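Local coordinates for Yop proteins translocation protein H (Yersinia pestis, PDB 1Z21) that may regulate assembly of the type III secretion injectisome by controlling secretion or polymerisation of the needle subunit, and takes part in pathogenesis, at residues V12-Y17 / E74-Q79; R36-A41 / R60-Q65. One frame throughout, in Å; residues are numbered along the deposited sequence.

Contact 1 (V12-Y17 / E74-Q79); sequences VLWQQY and EAILLQ
With chi1 at -82°, Trp-14 has CG set opposite its carbonyl carbon, and its indole reaches across to Ile-76, whose chi1 of -69° puts CG1 beside the backbone N, at the ring edge. The two side chains cross obliquely. What touches is the far, benzo end of the indole: CZ2 of Trp-14 lies 3.7 Å from CG1 of Ile-76 and 3.8 Å from its CD1. Both Ile-76 CG1 and the methyl of Ala-75 sit at the edge of the ring, near its plane, the latter with CB 4.3 Å from Trp-14 CH2. Between the helices 6-19 and 71-82 of this five-helix core domain, whose local axes are 13.8 Å apart and nearly perpendicular at 88°, a tryptophan suits the place because its long, flat indole reaches from one helix to the other across this axis distance. Its polar edge is satisfied at the same time, since NE1 donates to OD1 of Asp-67, while Arg-72 makes a cation-pi contact with the indole. Alanine, with its small side chain, lets the rings come up to helix 71-82, and Tyr-17 adds a looser touch there, its OH lying 4.5 Å from Ala-75 CB.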
loop_
_atom_site.group_PDB
_atom_site.type_symbol
_atom_site.label_atom_id
_atom_site.label_comp_id
_atom_site.label_asym_id
_atom_site.label_seq_id
_atom_site.Cartn_x
_atom_site.Cartn_y
_atom_site.Cartn_z
ATOM N N VAL A 12 -14.659 -0.031 -8.495
ATOM C CA VAL A 12 -15.019 1.228 -9.167
ATOM C C VAL A 12 -13.877 2.247 -9.057
ATOM O O VAL A 12 -13.577 2.972 -10.011
ATOM C CB VAL A 12 -16.329 1.847 -8.622
ATOM C CG1 VAL A 12 -16.625 3.191 -9.311
ATOM C CG2 VAL A 12 -17.497 0.876 -8.810
ATOM N N LEU A 13 -13.225 2.290 -7.899
ATOM C CA LEU A 13 -12.083 3.169 -7.695
ATOM C C LEU A 13 -10.960 2.823 -8.665
ATOM O O LEU A 13 -10.381 3.703 -9.292
ATOM C CB LEU A 13 -11.575 3.088 -6.251
ATOM C CG LEU A 13 -12.345 3.906 -5.220
ATOM C CD1 LEU A 13 -12.090 3.418 -3.802
ATOM C CD2 LEU A 13 -11.990 5.369 -5.340
ATOM N N TRP A 14 -10.641 1.538 -8.784
ATOM C CA TRP A 14 -9.548 1.127 -9.655
ATOM C C TRP A 14 -9.899 1.435 -11.110
ATOM O O TRP A 14 -9.027 1.828 -11.879
ATOM C CB TRP A 14 -9.196 -0.345 -9.463
ATOM C CG TRP A 14 -8.299 -0.609 -8.277
ATOM C CD1 TRP A 14 -8.605 -1.345 -7.163
ATOM C CD2 TRP A 14 -6.952 -0.155 -8.093
ATOM N NE1 TRP A 14 -7.535 -1.372 -6.305
ATOM C CE2 TRP A 14 -6.510 -0.642 -6.845
ATOM C CE3 TRP A 14 -6.073 0.632 -8.853
ATOM C CZ2 TRP A 14 -5.230 -0.390 -6.349
ATOM C CZ3 TRP A 14 -4.789 0.889 -8.356
ATOM C CH2 TRP A 14 -4.385 0.380 -7.113
ATOM N N GLN A 15 -11.171 1.267 -11.467
ATOM C CA GLN A 15 -11.657 1.587 -12.810
ATOM C C GLN A 15 -11.358 3.030 -13.147
ATOM O O GLN A 15 -10.819 3.315 -14.219
ATOM C CB GLN A 15 -13.165 1.339 -12.938
ATOM C CG GLN A 15 -13.564 -0.125 -13.082
ATOM C CD GLN A 15 -15.051 -0.346 -12.843
ATOM O OE1 GLN A 15 -15.854 0.586 -12.985
ATOM N NE2 GLN A 15 -15.422 -1.569 -12.462
ATOM N N GLN A 16 -11.705 3.931 -12.233
ATOM C CA GLN A 16 -11.494 5.355 -12.449
ATOM C C GLN A 16 -10.017 5.708 -12.422
ATOM O O GLN A 16 -9.575 6.573 -13.176
ATOM C CB GLN A 16 -12.260 6.213 -11.432
ATOM C CG GLN A 16 -13.755 6.317 -11.680
ATOM C CD GLN A 16 -14.110 6.827 -13.070
ATOM O OE1 GLN A 16 -13.742 7.947 -13.434
ATOM N NE2 GLN A 16 -14.817 6.001 -13.846
ATOM N N TYR A 17 -9.244 5.040 -11.571
ATOM C CA TYR A 17 -7.818 5.324 -11.516
ATOM C C TYR A 17 -7.144 4.989 -12.850
ATOM O O TYR A 17 -6.452 5.828 -13.411
ATOM C CB TYR A 17 -7.127 4.562 -10.386
ATOM C CG TYR A 17 -5.635 4.730 -10.425
ATOM C CD1 TYR A 17 -5.049 5.933 -10.063
ATOM C CD2 TYR A 17 -4.806 3.697 -10.861
ATOM C CE1 TYR A 17 -3.667 6.099 -10.129
ATOM C CE2 TYR A 17 -3.437 3.863 -10.933
ATOM C CZ TYR A 17 -2.881 5.062 -10.567
ATOM O OH TYR A 17 -1.523 5.221 -10.628
ATOM N N GLU A 74 2.163 -1.992 -6.183
ATOM C CA GLU A 74 3.180 -0.970 -6.408
ATOM C C GLU A 74 2.588 0.429 -6.292
ATOM O O GLU A 74 3.141 1.272 -5.619
ATOM C CB GLU A 74 3.823 -1.155 -7.779
ATOM C CG GLU A 74 4.702 -2.394 -7.862
ATOM C CD GLU A 74 5.058 -2.783 -9.284
ATOM O OE1 GLU A 74 4.501 -2.200 -10.237
ATOM O OE2 GLU A 74 5.897 -3.687 -9.437
ATOM N N ALA A 75 1.434 0.647 -6.914
ATOM C CA ALA A 75 0.757 1.945 -6.826
ATOM C C ALA A 75 0.324 2.267 -5.409
ATOM O O ALA A 75 0.511 3.384 -4.935
ATOM C CB ALA A 75 -0.445 1.963 -7.756
ATOM N N ILE A 76 -0.281 1.293 -4.739
ATOM C CA ILE A 76 -0.711 1.460 -3.364
ATOM C C ILE A 76 0.470 1.794 -2.453
ATOM O O ILE A 76 0.400 2.736 -1.688
ATOM C CB ILE A 76 -1.487 0.216 -2.866
ATOM C CG1 ILE A 76 -2.852 0.112 -3.582
ATOM C CG2 ILE A 76 -1.647 0.234 -1.343
ATOM C CD1 ILE A 76 -3.897 1.143 -3.165
ATOM N N LEU A 77 1.553 1.034 -2.554
ATOM C CA LEU A 77 2.728 1.227 -1.701
ATOM C C LEU A 77 3.300 2.639 -1.842
ATOM O O LEU A 77 3.568 3.300 -0.849
ATOM C CB LEU A 77 3.815 0.165 -2.003
ATOM C CG LEU A 77 3.541 -1.235 -1.423
ATOM C CD1 LEU A 77 4.524 -2.248 -2.002
ATOM C CD2 LEU A 77 3.606 -1.206 0.083
ATOM N N LEU A 78 3.450 3.088 -3.083
ATOM C CA LEU A 78 3.954 4.423 -3.378
ATOM C C LEU A 78 3.008 5.483 -2.814
ATOM O O LEU A 78 3.450 6.444 -2.201
ATOM C CB LEU A 78 4.172 4.598 -4.884
ATOM C CG LEU A 78 5.379 3.790 -5.387
ATOM C CD1 LEU A 78 5.425 3.679 -6.893
ATOM C CD2 LEU A 78 6.664 4.384 -4.883
ATOM N N GLN A 79 1.707 5.281 -2.965
ATOM C CA GLN A 79 0.754 6.265 -2.449
ATOM C C GLN A 79 0.707 6.287 -0.919
ATOM O O GLN A 79 0.616 7.344 -0.324
ATOM C CB GLN A 79 -0.634 6.054 -3.055
ATOM C CG GLN A 79 -1.644 7.157 -2.669
ATOM C CD GLN A 79 -1.256 8.535 -3.192
ATOM O OE1 GLN A 79 -0.646 8.654 -4.264
ATOM N NE2 GLN A 79 -1.620 9.582 -2.445
#

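Contact 2 (R36-A41 / R60-Q65)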
loop_
_atom_site.group_PDB
_atom_site.type_symbol
_atom_site.label_atom_id
_atom_site.label_comp_id
_atom_site.label_asym_id
_atom_site.label_seq_id
_atom_site.Cartn_x
_atom_site.Cartn_y
_atom_site.Cartn_z
ATOM N N ARG A 36 -3.065 2.274 4.237
ATOM C CA ARG A 36 -2.201 3.044 5.114
ATOM C C ARG A 36 -2.649 2.884 6.563
ATOM O O ARG A 36 -1.831 2.625 7.439
ATOM C CB ARG A 36 -2.200 4.519 4.717
ATOM C CG ARG A 36 -1.207 5.363 5.516
ATOM C CD ARG A 36 -1.259 6.833 5.219
ATOM N NE ARG A 36 -0.990 7.134 3.809
ATOM C CZ ARG A 36 -1.875 7.642 2.952
ATOM N NH1 ARG A 36 -3.124 7.909 3.323
ATOM N NH2 ARG A 36 -1.503 7.878 1.705
ATOM N N GLU A 37 -3.945 3.038 6.823
ATOM C CA GLU A 37 -4.474 2.868 8.188
ATOM C C GLU A 37 -4.120 1.496 8.767
ATOM O O GLU A 37 -3.690 1.393 9.920
ATOM C CB GLU A 37 -5.989 3.101 8.221
ATOM C CG GLU A 37 -6.340 4.568 8.000
ATOM C CD GLU A 37 -7.820 4.847 7.777
ATOM O OE1 GLU A 37 -8.602 3.921 7.450
ATOM O OE2 GLU A 37 -8.195 6.031 7.917
ATOM N N ALA A 38 -4.279 0.446 7.969
ATOM C CA ALA A 38 -3.994 -0.909 8.435
ATOM C C ALA A 38 -2.493 -1.111 8.679
ATOM O O ALA A 38 -2.094 -1.796 9.621
ATOM C CB ALA A 38 -4.515 -1.917 7.441
ATOM N N LEU A 39 -1.665 -0.507 7.835
ATOM C CA LEU A 39 -0.212 -0.633 7.969
ATOM C C LEU A 39 0.296 0.168 9.159
ATOM O O LEU A 39 1.186 -0.267 9.873
ATOM C CB LEU A 39 0.492 -0.188 6.684
ATOM C CG LEU A 39 0.414 -1.179 5.511
ATOM C CD1 LEU A 39 0.930 -0.537 4.244
ATOM C CD2 LEU A 39 1.187 -2.466 5.783
ATOM N N LEU A 40 -0.269 1.345 9.378
ATOM C CA LEU A 40 0.103 2.155 10.533
ATOM C C LEU A 40 -0.304 1.469 11.842
ATOM O O LEU A 40 0.386 1.596 12.853
ATOM C CB LEU A 40 -0.504 3.554 10.419
ATOM C CG LEU A 40 0.269 4.479 9.471
ATOM C CD1 LEU A 40 -0.478 5.796 9.274
ATOM C CD2 LEU A 40 1.678 4.749 9.972
ATOM N N ALA A 41 -1.398 0.715 11.814
ATOM C CA ALA A 41 -1.850 -0.047 12.975
ATOM C C ALA A 41 -0.888 -1.186 13.308
ATOM O O ALA A 41 -0.765 -1.563 14.469
ATOM C CB ALA A 41 -3.247 -0.594 12.745
ATOM N N ARG A 60 2.895 -7.837 3.212
ATOM C CA ARG A 60 2.214 -8.415 2.045
ATOM C C ARG A 60 0.835 -8.951 2.422
ATOM O O ARG A 60 -0.096 -8.837 1.646
ATOM C CB ARG A 60 3.071 -9.483 1.389
ATOM C CG ARG A 60 4.396 -8.931 0.905
ATOM C CD ARG A 60 5.167 -9.848 0.008
ATOM N NE ARG A 60 5.809 -10.928 0.745
ATOM C CZ ARG A 60 7.114 -11.034 0.998
ATOM N NH1 ARG A 60 7.989 -10.112 0.618
ATOM N NH2 ARG A 60 7.554 -12.089 1.658
ATOM N N SER A 61 0.705 -9.466 3.642
ATOM C CA SER A 61 -0.573 -9.958 4.150
ATOM C C SER A 61 -1.616 -8.845 4.226
ATOM O O SER A 61 -2.778 -9.044 3.852
ATOM C CB SER A 61 -0.394 -10.591 5.526
ATOM O OG SER A 61 -1.645 -11.002 6.002
ATOM N N VAL A 62 -1.187 -7.675 4.696
ATOM C CA VAL A 62 -2.028 -6.482 4.705
ATOM C C VAL A 62 -2.419 -6.068 3.275
ATOM O O VAL A 62 -3.587 -5.823 2.996
ATOM C CB VAL A 62 -1.359 -5.294 5.438
ATOM C CG1 VAL A 62 -2.253 -4.055 5.365
ATOM C CG2 VAL A 62 -1.068 -5.646 6.902
ATOM N N LEU A 63 -1.458 -6.002 2.362
ATOM C CA LEU A 63 -1.770 -5.618 0.988
ATOM C C LEU A 63 -2.824 -6.549 0.389
ATOM O O LEU A 63 -3.757 -6.081 -0.275
ATOM C CB LEU A 63 -0.509 -5.613 0.114
ATOM C CG LEU A 63 0.574 -4.580 0.454
ATOM C CD1 LEU A 63 1.750 -4.729 -0.490
ATOM C CD2 LEU A 63 0.051 -3.146 0.420
ATOM N N GLN A 64 -2.680 -7.853 0.651
ATOM C CA GLN A 64 -3.586 -8.884 0.128
ATOM C C GLN A 64 -5.014 -8.754 0.651
ATOM O O GLN A 64 -5.947 -9.222 0.002
ATOM C CB GLN A 64 -3.054 -10.287 0.469
ATOM C CG GLN A 64 -3.855 -11.456 -0.150
ATOM C CD GLN A 64 -3.953 -11.371 -1.667
ATOM O OE1 GLN A 64 -5.052 -11.424 -2.243
ATOM N NE2 GLN A 64 -2.812 -11.228 -2.318
ATOM N N GLN A 65 -5.187 -8.142 1.819
ATOM C CA GLN A 65 -6.521 -7.890 2.367
ATOM C C GLN A 65 -7.364 -7.016 1.441
ATOM O O GLN A 65 -8.601 -7.091 1.456
ATOM C CB GLN A 65 -6.444 -7.202 3.740
ATOM C CG GLN A 65 -6.029 -8.092 4.927
ATOM C CD GLN A 65 -5.708 -7.279 6.193
ATOM O OE1 GLN A 65 -6.229 -6.177 6.381
ATOM N NE2 GLN A 65 -4.843 -7.816 7.047
#
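Val-62 meets helix 25-43 through Ala-38 and Leu-39, and everything that crosses between 36-41 and 60-65 is apolar. The second segment begins with Arg-60, whose CB points away from the partner helix; a long charged side chain fits this position because its NH1 forms a salt bridge with OE1 of Glu-103. Ser-61 follows on an exposed face, where a small hydroxyl residue is at ease. Val-62 then carries the contact, as a buried side chain. Its chi1 of 178° places CG1 opposite the backbone N, and that one methyl lies 3.7 Å from Ala-38 CB and 3.8 Å from Leu-39 CD2. Leu-39 CD2 also comes within 3.8 Å of Val-62 CB and 4.1 Å of Val-62 CG2, so the leucine methyl meets the valine at its CB, on the side of the CB hydrogen. A branched, compact side chain suits a place where the helices run close, with CA atoms of Leu-39 and Val-62 6.9 Å apart, and alanine opposite keeps the approach short. Leu-63, also buried, packs on Trp-73 and Leu-77 of helix 71-82, while its end comes near 36-41 without touching it. Gln-64 and Gln-65 are exposed, where a polar amide can meet solvent. Around the pair, helix 71-82 packs against Leu-63, and helix 94-107 against Leu-39 through Leu-96, placing this pair of helices within the five-helix core domain.

Contacts 1 and 2 lie on opposite sides of the centre of the chain, their centres about 15 Å apart, and in sequence both segments of contact 2 fall between those of contact 1. Helix 71-82 brings them together. Its Leu-77 CD1 packs 4.0 Å from Leu-63 CD1, and Ile-76 CG2, the other branch of the isoleucine that meets Trp-14 through CG1, lies 4.2 Å from Leu-63 CD2. A polar tie adds to this packing: Arg-36 NH2 probably donates to Gln-79 O at 3.0 Å, while Glu-29 OE1 both accepts from Gln-79 NE2 and pairs with Arg-36 NH2. Both contacts belong to the five-helix core domain, which resembles one domain of the secretion regulator YopN.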